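PDB 5FU5: Cbm77-rfpl from Ruminococcus flavefaciens, which probably binds plant cell-wall glycans, most likely pectin, as a family 77 carbohydrate-binding module of the bacterium's cellulosome. Local coordinates for residues A[27-32]-A[45-50]; A[54-59]-A[91-96]; A[64-69]-A[109-114]; A[72-77]-A[101-106]; A[9-14]-A[40-45]. One frame throughout, in Å; residues are numbered along the deposited sequence. Where two conformers were deposited one is given.

How the contacts relate
From the N terminus, residues 9-14 open contact 5 and 27-32 open contact 1. Residues 40-45 close the former and 45-50 the latter, so the two cross and share Cys45. They join the first strand and its short helix, strand 23-29 and strand 40-47 at one end of the module. After contact 1 closes, contact 2 opens at 54-59, contact 3 at 64-69 and contact 4 at 72-77. They close in the order 2, 4, 3: contact 2 crosses both others, while contact 4 nests inside contact 3. Contact 3 lies near the centre of the chain; contact 2 ties strand 53-58 to the 88-93/96-101 connection, and contact 4 joins strand 74-77 to strand 96-101 and the following loop.

Contact 1 (A[27-32]-A[45-50]); sequences NLSTSK and CLKMET
Asn27 and Glu49 are joined side chain to side chain: ND2 of Asn27 donates to OE1 of Glu49 at 3.0 Å along a nearly straight N-H. OE1 lies in the amide plane and is approached on its syn side, somewhat out of the carboxylate plane, with amide and carboxylate turned 81° apart. One water grips OE1 a second time; it also donates to Lys47 O and accepts from Asn27 N, tying the two backbones to the carboxylate. Next to this corner Lys47 N donates to Asn27 O, and Ser29 and Cys45 form a hydrogen-bonded pair, with Cys45 N 2.8 Å from Ser29 O. Over the Ser29-Cys45 face runs the aliphatic part of Lys47, whose CG lies 3.7 Å from Ser29 CB; a bend at chi3 (-70°) brings its CE against Asn27 CB. Lys32 crosses this chain at about a right angle, CE to Lys47 CD 3.9 Å, and rests its CB on Cys45 SG. On the other face Leu28 CD2 and Leu46 CD1 touch lightly at 4.4 Å, and Phe12 packs on both leucines. Further out, Thr52 OG1 is hydrogen-bonded to Glu49 N, while Ser29 OG accepts from Ser31 N and so forms an ST turn. These are the C-terminal parts of strands 23-29 and 40-47, an antiparallel pair whose ladder runs out here into loops in an all-beta carbohydrate-binding module.

Contact 2 (A[54-59]-A[91-96]); sequences ISFTAP and VDLAQG
Ala58 and Gly96 hold each other by two backbone hydrogen bonds, the firm part of this contact. Ala58 N donates to Gly96 O at 2.8 Å, coming from well above the carbonyl plane. The return bond, Gly96 N to Ala58 O at 3.0 Å, is better aligned, for the donor lies in the carbonyl plane on a lone pair. Gly96 sits at a phi of 122°, a conformation open mainly to glycine, and its carbonyl also receives the CA-H of Thr57. Ala58 CB lies 3.6 Å from Ala94 O, in the turn before Gly96. Inward from here, Leu93 CD1 meets the edge of the Phe56 ring, 3.8 Å from CZ and near the ring plane. With CG placed between backbone N and carbonyl carbon (chi1 65°), the ring is carried to Leu93; Tyr22 meets it edge-to-face, and Tyr113 covers Ala58 and Leu93 as well. The outer side is held less firmly: apart from Gln95, which bends at chi2 and lays its CG 3.4 Å from Ala58 O with Pro59 O close by, the touches are marginal, as where Thr57 CG2 meets Gly96. Thr57, Pro59, Ala94 and Gln95 are all exposed, so this rim is on the solvent side. The chain leaves strand 88-93, which pairs with 62-68, and turns through Ala94 and Gln95 into strand 96-101, which pairs with 53-58; such a crossing from one strand partner to another over a buried aromatic core is consistent with a beta-sandwich.

Contact 3 (A[64-69]-A[109-114]); sequences LTLVFA and FYMEYA
Val67 faces both Phe109 and Tyr110, a classic beta bulge at one end of the antiparallel ladder between strands 62-68 and 107-116. Val67 O takes a 2.7 Å bond from Phe109 N and a weak one from Tyr110 N. Beyond the bulge the ladder is regular, its strand axes 4.7 Å apart at closest approach, and side chains alternate between two faces. On one face Leu66 and Met111 lie side by side and point the same way. In the conformer modelled, the extended end of Met111 leads away toward Ile54, leaving its CB to carry the touch: it lies 3.5 Å from Leu66 CD2, tighter than usual for two carbons. Further along this face Tyr113 swings its CD1 beside Leu64, 4.1 Å from CB, and its hydroxyl is hydrogen-bonded to Ser60 O. The opposite face holds Val67 and Tyr110, which cross obliquely; Val67 CG2 approaches the Tyr110 ring at its edge, near the ring plane, and Tyr37 meets that ring from another strand. Thr65 and Glu112 on this face pair through their backbones, Thr65 N to Glu112 O being almost straight. At the bulge Phe109 runs its ring past the end of the strand, and CE1 comes to rest 3.5 Å from Ala69 CB.

Contact 4 (A[72-77]-A[101-106]); sequences AATAKV and TKADAC
Thr74 OG1 accepts from Asp104 N at 2.9 Å and is also hydrogen-bonded to a water, 2.8 Å away, that donates to Ala105 O. Flanked by both the N and the C of its own backbone (chi1 58°), the hydroxyl points across at the loop rather than along the strand. Ala103 CB sits close beside it, 3.4 Å from OG1, and Asp104 CB lies against it too. A second water grips Thr74 O, donating to it and to Asp104 O while accepting from Ala103 N, so water fills in where direct backbone bonds are lacking. Direct bonding returns at Lys76 and Thr101, an antiparallel hydrogen-bonded pair joined by two backbone bonds, Lys76 N to Thr101 O and Thr101 N to Lys76 O. Strand 74-77 is paired with strand 96-101, here through Lys76 and Thr101, after which the partner chain peels away as the irregular loop that leads into strand 107-116. Thr101 OG1 touches Lys76 CB at 3.4 Å, and from there the extended lysine chain leads off over Lys102 O, its CD 3.6 Å from that oxygen. At the far, buried end Cys106 CB packs on Ala73 CB at 3.9 Å, and Cys106 SG lies 3.2 Å from Thr74 O; Phe68 covers both Ala73 and Cys106, while the Cys106 backbone bonds to Met48.

Contact 5 (A[9-14]-A[40-45]); sequences VHDFTA and KTLTQC
Phe12 touches Gln44 with its CB, 3.3 Å from Gln44 O, while its ring is directed away from the 40-45 segment. One face of that ring receives His10, whose CD2 stands 3.4 Å above the plane over the ring centre; seen from the imidazole, Phe12 CD1 lies at its edge and in its plane. His10 NE2 is hydrogen-bonded to Gly16 O, which would help to set the rotation of the imidazole, and Ile24 packs on both side chains. The third flat group is the Asp11 carboxylate. Leu42 CD2 lies against it, 3.8 Å from OD1. The same OD1 accepts from Ala14 N at 3.1 Å, the donor lying far above the carboxylate plane, and more weakly from Thr13 N. Asp11 is therefore the N-cap of the short, weakly bonded helix that follows strand 4-11; strands 4-11 and 40-47 both pair with strand 107-116. That helix start presents Thr13 to the 40-45 segment. With OG1 anti to its carbonyl carbon (chi1 -57°), Thr13 accepts two successive backbone N-H groups there, Gln44 N at 3.0 Å and Thr43 N at 3.1 Å. The hydroxyl in turn donates to a water at 2.7 Å, which itself donates a hydrogen bond to Gln44 O, so Thr13 OG1 takes part in three bonds at the break in strand 40-47 formed by Thr43 and Gln44. Thr13 CG2 lies 3.7 Å from Thr43 OG1, and the aliphatic part of Gln44 runs alongside Phe12 O.

Contact 1 (A[27-32]-A[45-50])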
# COMPACT_ATOMS: atom_id res chain seq x y z
N ASN A 27 -2.34 -1.46 12.83
CA ASN A 27 -3.47 -0.89 13.52
C ASN A 27 -4.19 0.14 12.70
O ASN A 27 -3.58 0.99 12.02
CB ASN A 27 -2.97 -0.24 14.82
CG ASN A 27 -2.21 -1.23 15.63
OD1 ASN A 27 -2.74 -2.29 15.98
ND2 ASN A 27 -0.95 -0.93 15.91
N LEU A 28 -5.52 0.01 12.73
CA LEU A 28 -6.40 0.87 11.98
C LEU A 28 -6.79 2.15 12.71
O LEU A 28 -6.84 2.17 13.94
CB LEU A 28 -7.68 0.09 11.60
CG LEU A 28 -7.44 -1.19 10.80
CD1 LEU A 28 -8.70 -2.08 10.77
CD2 LEU A 28 -6.99 -0.84 9.39
N SER A 29 -7.11 3.19 11.94
CA SER A 29 -7.61 4.43 12.53
C SER A 29 -8.61 5.14 11.59
O SER A 29 -8.50 4.99 10.38
CB SER A 29 -6.44 5.37 12.88
OG SER A 29 -6.87 6.59 13.40
N THR A 30 -9.53 5.88 12.20
CA THR A 30 -10.40 6.81 11.48
C THR A 30 -10.19 8.25 11.92
O THR A 30 -10.97 9.12 11.56
CB THR A 30 -11.88 6.41 11.62
OG1 THR A 30 -12.22 6.33 13.00
CG2 THR A 30 -12.09 5.08 10.96
N SER A 31 -9.04 8.51 12.56
CA SER A 31 -8.74 9.83 13.12
C SER A 31 -7.65 10.58 12.35
O SER A 31 -7.14 11.60 12.85
CB SER A 31 -8.35 9.64 14.58
OG SER A 31 -9.41 9.01 15.27
N LYS A 32 -7.31 10.09 11.16
CA LYS A 32 -6.18 10.59 10.41
C LYS A 32 -6.58 11.22 9.09
O LYS A 32 -5.77 11.31 8.15
CB LYS A 32 -5.19 9.44 10.16
CG LYS A 32 -4.69 8.73 11.42
CD LYS A 32 -3.96 9.64 12.40
CE LYS A 32 -3.44 8.80 13.55
NZ LYS A 32 -2.74 9.71 14.48
N CYS A 45 -7.65 4.10 7.81
CA CYS A 45 -6.30 3.80 7.35
C CYS A 45 -5.59 2.81 8.24
O CYS A 45 -6.01 2.57 9.38
CB CYS A 45 -5.53 5.11 7.34
SG CYS A 45 -5.37 5.94 8.94
N LEU A 46 -4.48 2.29 7.71
CA LEU A 46 -3.45 1.63 8.48
C LEU A 46 -2.43 2.73 8.87
O LEU A 46 -1.90 3.42 7.99
CB LEU A 46 -2.79 0.54 7.66
CG LEU A 46 -1.82 -0.37 8.40
CD1 LEU A 46 -2.62 -1.39 9.21
CD2 LEU A 46 -0.88 -1.05 7.42
N LYS A 47 -2.26 2.91 10.16
CA LYS A 47 -1.25 3.86 10.67
C LYS A 47 0.13 3.29 10.35
O LYS A 47 0.36 2.10 10.54
CB LYS A 47 -1.43 4.08 12.16
CG LYS A 47 -2.78 4.68 12.57
CD LYS A 47 -2.91 4.95 14.07
CE LYS A 47 -2.99 3.70 14.88
NZ LYS A 47 -3.27 3.93 16.33
N MET A 48 1.03 4.14 9.82
CA MET A 48 2.40 3.66 9.58
C MET A 48 3.21 3.86 10.84
O MET A 48 3.68 4.94 11.10
CB MET A 48 3.02 4.31 8.36
CG MET A 48 2.20 4.15 7.11
SD MET A 48 2.30 2.54 6.28
CE MET A 48 2.09 1.32 7.54
N GLU A 49 3.30 2.80 11.65
CA GLU A 49 3.98 2.85 12.94
C GLU A 49 5.23 1.99 12.94
O GLU A 49 5.48 1.20 12.01
CB GLU A 49 3.03 2.41 14.06
CG GLU A 49 1.72 3.21 14.14
CD GLU A 49 0.71 2.59 15.09
OE1 GLU A 49 0.10 1.59 14.70
OE2 GLU A 49 0.51 3.07 16.20
N THR A 50 6.00 2.12 14.02
CA THR A 50 7.28 1.40 14.09
C THR A 50 7.17 -0.09 13.81
O THR A 50 8.00 -0.65 13.10
CB THR A 50 7.95 1.65 15.45
OG1 THR A 50 7.89 3.05 15.74
CG2 THR A 50 9.38 1.21 15.43
O HOH W 1 -0.06 0.21 12.34

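Contact 2 (A[54-59]-A[91-96])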
# COMPACT_ATOMS: atom_id res chain seq x y z
N ILE A 54 3.59 -4.89 6.05
CA ILE A 54 2.71 -5.56 5.07
C ILE A 54 3.63 -6.40 4.19
O ILE A 54 4.57 -5.86 3.55
CB ILE A 54 1.96 -4.55 4.20
CG1 ILE A 54 1.13 -3.61 5.05
CG2 ILE A 54 1.11 -5.28 3.19
CD1 ILE A 54 0.91 -2.29 4.39
N SER A 55 3.38 -7.72 4.18
CA SER A 55 4.10 -8.63 3.33
C SER A 55 3.21 -9.23 2.26
O SER A 55 2.01 -9.39 2.46
CB SER A 55 4.68 -9.73 4.19
OG SER A 55 5.48 -9.16 5.20
N PHE A 56 3.81 -9.56 1.13
CA PHE A 56 3.15 -10.24 0.02
C PHE A 56 4.20 -10.84 -0.88
O PHE A 56 5.36 -10.41 -0.86
CB PHE A 56 2.23 -9.32 -0.75
CG PHE A 56 2.93 -8.19 -1.47
CD1 PHE A 56 3.28 -7.04 -0.79
CD2 PHE A 56 3.21 -8.27 -2.83
CE1 PHE A 56 3.87 -5.97 -1.45
CE2 PHE A 56 3.84 -7.20 -3.49
CZ PHE A 56 4.18 -6.07 -2.80
N THR A 57 3.76 -11.79 -1.70
CA THR A 57 4.57 -12.40 -2.73
C THR A 57 4.00 -12.00 -4.09
O THR A 57 2.86 -12.31 -4.43
CB THR A 57 4.66 -13.93 -2.56
OG1 THR A 57 5.22 -14.26 -1.30
CG2 THR A 57 5.57 -14.54 -3.67
N ALA A 58 4.79 -11.21 -4.82
CA ALA A 58 4.46 -10.83 -6.18
C ALA A 58 4.55 -12.06 -7.04
O ALA A 58 5.61 -12.67 -7.11
CB ALA A 58 5.40 -9.75 -6.72
N PRO A 59 3.45 -12.44 -7.75
CA PRO A 59 3.53 -13.62 -8.59
C PRO A 59 4.28 -13.43 -9.93
O PRO A 59 4.67 -14.42 -10.57
CB PRO A 59 2.07 -13.93 -8.86
CG PRO A 59 1.35 -12.67 -8.71
CD PRO A 59 2.10 -11.87 -7.71
N VAL A 91 5.96 1.92 -6.95
CA VAL A 91 7.23 1.20 -6.93
C VAL A 91 7.13 0.01 -7.86
O VAL A 91 6.22 -0.81 -7.71
CB VAL A 91 7.64 0.64 -5.54
CG1 VAL A 91 9.11 0.17 -5.61
CG2 VAL A 91 7.44 1.61 -4.38
N ASP A 92 8.08 -0.14 -8.78
CA ASP A 92 8.15 -1.26 -9.64
C ASP A 92 8.92 -2.36 -8.95
O ASP A 92 9.98 -2.10 -8.38
CB ASP A 92 8.79 -0.88 -10.98
CG ASP A 92 7.92 0.06 -11.81
OD1 ASP A 92 6.84 0.49 -11.40
OD2 ASP A 92 8.30 0.42 -12.89
N LEU A 93 8.39 -3.59 -9.01
CA LEU A 93 8.88 -4.74 -8.28
C LEU A 93 9.06 -5.98 -9.14
O LEU A 93 8.36 -6.16 -10.16
CB LEU A 93 7.96 -5.07 -7.09
CG LEU A 93 7.79 -4.00 -6.02
CD1 LEU A 93 6.75 -4.45 -5.01
CD2 LEU A 93 9.10 -3.66 -5.32
N ALA A 94 10.05 -6.79 -8.77
CA ALA A 94 10.24 -8.10 -9.38
C ALA A 94 9.35 -9.14 -8.70
O ALA A 94 8.80 -8.92 -7.62
CB ALA A 94 11.71 -8.50 -9.26
N GLN A 95 9.23 -10.29 -9.35
CA GLN A 95 8.55 -11.45 -8.73
C GLN A 95 9.23 -11.75 -7.39
O GLN A 95 10.46 -11.60 -7.26
CB GLN A 95 8.67 -12.67 -9.64
CG GLN A 95 7.92 -13.92 -9.19
CD GLN A 95 8.55 -14.72 -8.06
OE1 GLN A 95 9.78 -14.79 -7.93
NE2 GLN A 95 7.70 -15.41 -7.26
N GLY A 96 8.44 -12.19 -6.42
CA GLY A 96 8.97 -12.67 -5.16
C GLY A 96 8.46 -11.93 -3.97
O GLY A 96 7.53 -11.10 -4.07

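Contact 3 (A[64-69]-A[109-114])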
# COMPACT_ATOMS: atom_id res chain seq x y z
N LEU A 64 3.60 -1.73 -7.65
CA LEU A 64 2.91 -1.48 -6.41
C LEU A 64 2.47 -0.01 -6.32
O LEU A 64 3.29 0.88 -6.55
CB LEU A 64 3.81 -1.84 -5.22
CG LEU A 64 3.24 -1.55 -3.81
CD1 LEU A 64 2.13 -2.52 -3.41
CD2 LEU A 64 4.37 -1.60 -2.79
N THR A 65 1.19 0.23 -5.98
CA THR A 65 0.67 1.55 -5.71
C THR A 65 0.15 1.62 -4.30
O THR A 65 -0.59 0.74 -3.84
CB THR A 65 -0.49 1.89 -6.70
OG1 THR A 65 -0.02 1.86 -8.04
CG2 THR A 65 -1.12 3.24 -6.43
N LEU A 66 0.55 2.66 -3.58
CA LEU A 66 0.19 2.91 -2.16
C LEU A 66 -0.39 4.30 -2.06
O LEU A 66 0.22 5.25 -2.55
CB LEU A 66 1.40 2.81 -1.22
CG LEU A 66 2.14 1.51 -1.25
CD1 LEU A 66 3.40 1.68 -0.40
CD2 LEU A 66 1.30 0.35 -0.77
N VAL A 67 -1.58 4.43 -1.48
CA VAL A 67 -2.30 5.72 -1.44
C VAL A 67 -2.46 6.16 0.01
O VAL A 67 -3.02 5.39 0.84
CB VAL A 67 -3.69 5.60 -2.10
CG1 VAL A 67 -4.45 6.93 -2.03
CG2 VAL A 67 -3.61 5.03 -3.51
N PHE A 68 -1.94 7.36 0.33
CA PHE A 68 -1.92 7.94 1.67
C PHE A 68 -2.80 9.21 1.76
O PHE A 68 -3.16 9.80 0.72
CB PHE A 68 -0.48 8.29 2.06
CG PHE A 68 0.46 7.13 2.02
CD1 PHE A 68 1.04 6.72 0.81
CD2 PHE A 68 0.81 6.45 3.20
CE1 PHE A 68 1.95 5.69 0.78
CE2 PHE A 68 1.73 5.41 3.17
CZ PHE A 68 2.29 5.03 1.96
N ALA A 69 -3.08 9.66 2.98
CA ALA A 69 -3.67 10.99 3.19
C ALA A 69 -2.69 12.13 2.84
O ALA A 69 -3.11 13.19 2.36
CB ALA A 69 -4.15 11.16 4.62
N PHE A 109 -4.18 4.27 3.04
CA PHE A 109 -5.63 4.03 2.80
C PHE A 109 -5.98 2.98 1.75
O PHE A 109 -7.08 2.39 1.78
CB PHE A 109 -6.32 5.35 2.46
CG PHE A 109 -6.43 6.31 3.62
CD1 PHE A 109 -5.34 7.05 4.05
CD2 PHE A 109 -7.62 6.53 4.27
CE1 PHE A 109 -5.43 7.91 5.11
CE2 PHE A 109 -7.72 7.43 5.30
CZ PHE A 109 -6.63 8.13 5.74
N TYR A 110 -5.09 2.72 0.82
CA TYR A 110 -5.38 1.83 -0.31
C TYR A 110 -4.08 1.30 -0.86
O TYR A 110 -3.07 2.02 -0.88
CB TYR A 110 -6.15 2.60 -1.40
CG TYR A 110 -6.73 1.74 -2.54
CD1 TYR A 110 -7.90 1.01 -2.37
CD2 TYR A 110 -6.09 1.69 -3.78
CE1 TYR A 110 -8.38 0.25 -3.42
CE2 TYR A 110 -6.54 0.93 -4.82
CZ TYR A 110 -7.69 0.24 -4.66
OH TYR A 110 -8.10 -0.50 -5.76
N MET A 111 -4.10 0.07 -1.34
CA MET A 111 -2.96 -0.43 -2.06
C MET A 111 -3.34 -1.41 -3.14
O MET A 111 -4.40 -2.06 -3.09
CB MET A 111 -1.91 -0.98 -1.11
CG MET A 111 -2.29 -2.18 -0.31
SD MET A 111 -1.00 -2.74 0.84
CE MET A 111 -2.13 -3.84 1.65
N GLU A 112 -2.51 -1.43 -4.19
CA GLU A 112 -2.70 -2.30 -5.33
C GLU A 112 -1.37 -2.82 -5.81
O GLU A 112 -0.40 -2.09 -5.82
CB GLU A 112 -3.39 -1.56 -6.48
CG GLU A 112 -3.12 -2.24 -7.80
CD GLU A 112 -4.00 -1.81 -8.92
OE1 GLU A 112 -4.59 -0.70 -8.87
OE2 GLU A 112 -4.09 -2.64 -9.85
N TYR A 113 -1.34 -4.08 -6.22
CA TYR A 113 -0.20 -4.65 -6.90
C TYR A 113 -0.69 -5.13 -8.26
O TYR A 113 -1.56 -6.00 -8.32
CB TYR A 113 0.47 -5.81 -6.12
CG TYR A 113 1.71 -6.26 -6.83
CD1 TYR A 113 2.82 -5.40 -6.89
CD2 TYR A 113 1.75 -7.43 -7.57
CE1 TYR A 113 3.95 -5.75 -7.60
CE2 TYR A 113 2.89 -7.78 -8.31
CZ TYR A 113 4.01 -6.92 -8.28
OH TYR A 113 5.14 -7.22 -9.00
N ALA A 114 -0.15 -4.54 -9.32
CA ALA A 114 -0.48 -4.88 -10.72
C ALA A 114 0.61 -5.77 -11.24
O ALA A 114 1.71 -5.29 -11.50
CB ALA A 114 -0.62 -3.63 -11.56

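Contact 4 (A[72-77]-A[101-106])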
# COMPACT_ATOMS: atom_id res chain seq x y z
N ALA A 72 3.10 14.11 0.62
CA ALA A 72 4.51 13.63 0.64
C ALA A 72 4.79 12.50 1.62
O ALA A 72 5.86 12.39 2.21
CB ALA A 72 5.47 14.78 0.91
N ALA A 73 3.83 11.60 1.74
CA ALA A 73 3.97 10.37 2.51
C ALA A 73 5.20 9.56 2.07
O ALA A 73 5.68 9.68 0.92
CB ALA A 73 2.73 9.52 2.33
N THR A 74 5.68 8.73 2.97
CA THR A 74 6.83 7.90 2.72
C THR A 74 6.57 6.49 3.22
O THR A 74 5.68 6.22 4.02
CB THR A 74 8.07 8.41 3.48
OG1 THR A 74 7.78 8.45 4.86
CG2 THR A 74 8.47 9.81 2.97
N ALA A 75 7.35 5.57 2.72
CA ALA A 75 7.39 4.19 3.23
C ALA A 75 8.70 3.53 2.84
O ALA A 75 9.42 4.04 1.97
CB ALA A 75 6.24 3.34 2.66
N LYS A 76 9.00 2.41 3.47
CA LYS A 76 10.11 1.56 3.03
C LYS A 76 9.52 0.37 2.32
O LYS A 76 8.61 -0.29 2.87
CB LYS A 76 11.00 1.15 4.21
CG LYS A 76 11.83 2.30 4.73
CD LYS A 76 12.75 1.83 5.83
CE LYS A 76 13.57 3.00 6.34
NZ LYS A 76 14.68 2.54 7.23
N VAL A 77 10.07 0.04 1.16
CA VAL A 77 9.70 -1.16 0.45
C VAL A 77 10.98 -1.99 0.33
O VAL A 77 11.98 -1.51 -0.21
CB VAL A 77 9.04 -0.85 -0.90
CG1 VAL A 77 8.72 -2.16 -1.63
CG2 VAL A 77 7.77 -0.05 -0.68
N THR A 101 7.25 -1.36 5.19
CA THR A 101 7.39 -0.95 6.58
C THR A 101 7.45 0.61 6.65
O THR A 101 7.41 1.31 5.60
CB THR A 101 8.66 -1.58 7.19
OG1 THR A 101 9.78 -1.20 6.38
CG2 THR A 101 8.54 -3.09 7.24
N LYS A 102 7.55 1.14 7.87
CA LYS A 102 7.49 2.56 8.10
C LYS A 102 8.79 3.25 7.65
O LYS A 102 9.89 2.73 7.90
CB LYS A 102 7.27 2.85 9.57
CG LYS A 102 7.20 4.32 9.93
CD LYS A 102 7.08 4.55 11.42
CE LYS A 102 6.99 6.01 11.78
NZ LYS A 102 7.25 6.29 13.21
N ALA A 103 8.64 4.41 7.00
CA ALA A 103 9.71 5.40 6.86
C ALA A 103 9.37 6.52 7.85
O ALA A 103 9.75 6.43 9.02
CB ALA A 103 9.87 5.86 5.42
N ASP A 104 8.60 7.54 7.44
CA ASP A 104 8.19 8.61 8.35
C ASP A 104 6.70 8.47 8.63
O ASP A 104 6.04 7.60 8.09
CB ASP A 104 8.56 9.99 7.79
CG ASP A 104 10.05 10.14 7.57
OD1 ASP A 104 10.89 9.53 8.30
OD2 ASP A 104 10.40 10.86 6.63
N ALA A 105 6.19 9.31 9.51
CA ALA A 105 4.82 9.22 9.92
C ALA A 105 3.92 9.58 8.75
O ALA A 105 4.14 10.56 8.00
CB ALA A 105 4.56 10.13 11.10
N CYS A 106 2.92 8.71 8.57
CA CYS A 106 1.83 8.91 7.58
C CYS A 106 0.85 7.73 7.70
O CYS A 106 0.99 6.85 8.56
CB CYS A 106 2.35 9.01 6.14
SG CYS A 106 3.34 7.60 5.64
O HOH W 2 5.97 5.30 6.57
O HOH W 3 5.89 10.34 5.72
O HOH W 4 10.50 -2.71 4.12

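Contact 5 (A[9-14]-A[40-45])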
# COMPACT_ATOMS: atom_id res chain seq x y z
N VAL A 9 -5.78 -5.98 -4.81
CA VAL A 9 -6.21 -4.73 -4.23
C VAL A 9 -6.54 -4.91 -2.76
O VAL A 9 -7.11 -5.95 -2.38
CB VAL A 9 -7.45 -4.23 -4.98
CG1 VAL A 9 -7.98 -2.94 -4.38
CG2 VAL A 9 -7.11 -4.05 -6.46
N HIS A 10 -6.24 -3.90 -1.95
CA HIS A 10 -6.68 -3.87 -0.57
C HIS A 10 -7.16 -2.49 -0.20
O HIS A 10 -6.39 -1.53 -0.23
CB HIS A 10 -5.62 -4.31 0.41
CG HIS A 10 -6.16 -4.47 1.79
ND1 HIS A 10 -7.01 -5.51 2.13
CD2 HIS A 10 -6.08 -3.67 2.87
CE1 HIS A 10 -7.41 -5.33 3.38
NE2 HIS A 10 -6.88 -4.22 3.84
N ASP A 11 -8.45 -2.42 0.21
CA ASP A 11 -9.10 -1.21 0.63
C ASP A 11 -9.23 -1.31 2.14
O ASP A 11 -9.95 -2.22 2.69
CB ASP A 11 -10.47 -1.14 -0.08
CG ASP A 11 -11.35 -0.02 0.34
OD1 ASP A 11 -11.16 0.56 1.41
OD2 ASP A 11 -12.34 0.26 -0.42
N PHE A 12 -8.49 -0.46 2.87
CA PHE A 12 -8.51 -0.51 4.32
C PHE A 12 -9.81 -0.09 4.99
O PHE A 12 -10.04 -0.45 6.14
CB PHE A 12 -7.32 0.30 4.92
CG PHE A 12 -5.99 -0.37 4.72
CD1 PHE A 12 -5.50 -1.34 5.60
CD2 PHE A 12 -5.21 -0.03 3.62
CE1 PHE A 12 -4.26 -1.94 5.36
CE2 PHE A 12 -4.01 -0.63 3.41
CZ PHE A 12 -3.53 -1.59 4.27
N THR A 13 -10.63 0.69 4.29
CA THR A 13 -11.97 1.04 4.78
C THR A 13 -12.92 -0.15 4.68
O THR A 13 -13.55 -0.49 5.65
CB THR A 13 -12.53 2.28 4.05
OG1 THR A 13 -11.63 3.41 4.21
CG2 THR A 13 -13.85 2.66 4.63
N ALA A 14 -12.97 -0.80 3.52
CA ALA A 14 -13.90 -1.91 3.32
C ALA A 14 -13.51 -3.16 4.09
O ALA A 14 -14.39 -3.87 4.56
CB ALA A 14 -14.03 -2.24 1.86
N LYS A 40 -13.20 7.75 -5.08
CA LYS A 40 -13.60 7.19 -3.80
C LYS A 40 -12.99 8.06 -2.70
O LYS A 40 -11.85 8.50 -2.84
CB LYS A 40 -13.12 5.75 -3.62
CG LYS A 40 -13.60 4.74 -4.65
CD LYS A 40 -13.10 3.34 -4.29
CE LYS A 40 -12.80 2.52 -5.54
NZ LYS A 40 -12.75 1.07 -5.23
N THR A 41 -13.77 8.32 -1.65
CA THR A 41 -13.28 8.95 -0.43
C THR A 41 -13.12 7.88 0.63
O THR A 41 -14.09 7.25 1.07
CB THR A 41 -14.17 10.11 0.05
OG1 THR A 41 -14.17 11.13 -0.97
CG2 THR A 41 -13.65 10.71 1.38
N LEU A 42 -11.87 7.66 1.04
CA LEU A 42 -11.48 6.62 1.95
C LEU A 42 -11.22 7.21 3.33
O LEU A 42 -10.66 8.30 3.45
CB LEU A 42 -10.25 5.88 1.40
CG LEU A 42 -10.44 5.26 0.01
CD1 LEU A 42 -9.12 4.80 -0.55
CD2 LEU A 42 -11.42 4.10 0.06
N THR A 43 -11.63 6.52 4.38
CA THR A 43 -11.67 7.09 5.74
C THR A 43 -10.98 6.32 6.84
O THR A 43 -10.70 6.90 7.90
CB THR A 43 -13.15 7.27 6.18
OG1 THR A 43 -13.82 6.02 6.10
CG2 THR A 43 -13.84 8.34 5.26
N GLN A 44 -10.74 5.01 6.64
CA GLN A 44 -10.08 4.19 7.63
C GLN A 44 -8.74 3.77 7.07
O GLN A 44 -8.66 3.17 6.00
CB GLN A 44 -10.90 2.96 8.03
CG GLN A 44 -10.20 2.07 9.02
CD GLN A 44 -11.06 0.90 9.41
OE1 GLN A 44 -11.29 -0.04 8.60
NE2 GLN A 44 -11.52 0.92 10.61
N CYS A 45 -7.65 4.10 7.81
CA CYS A 45 -6.30 3.80 7.35
C CYS A 45 -5.59 2.81 8.24
O CYS A 45 -6.01 2.57 9.38
CB CYS A 45 -5.53 5.11 7.34
SG CYS A 45 -5.37 5.94 8.94
O HOH W 5 -9.08 3.35 3.39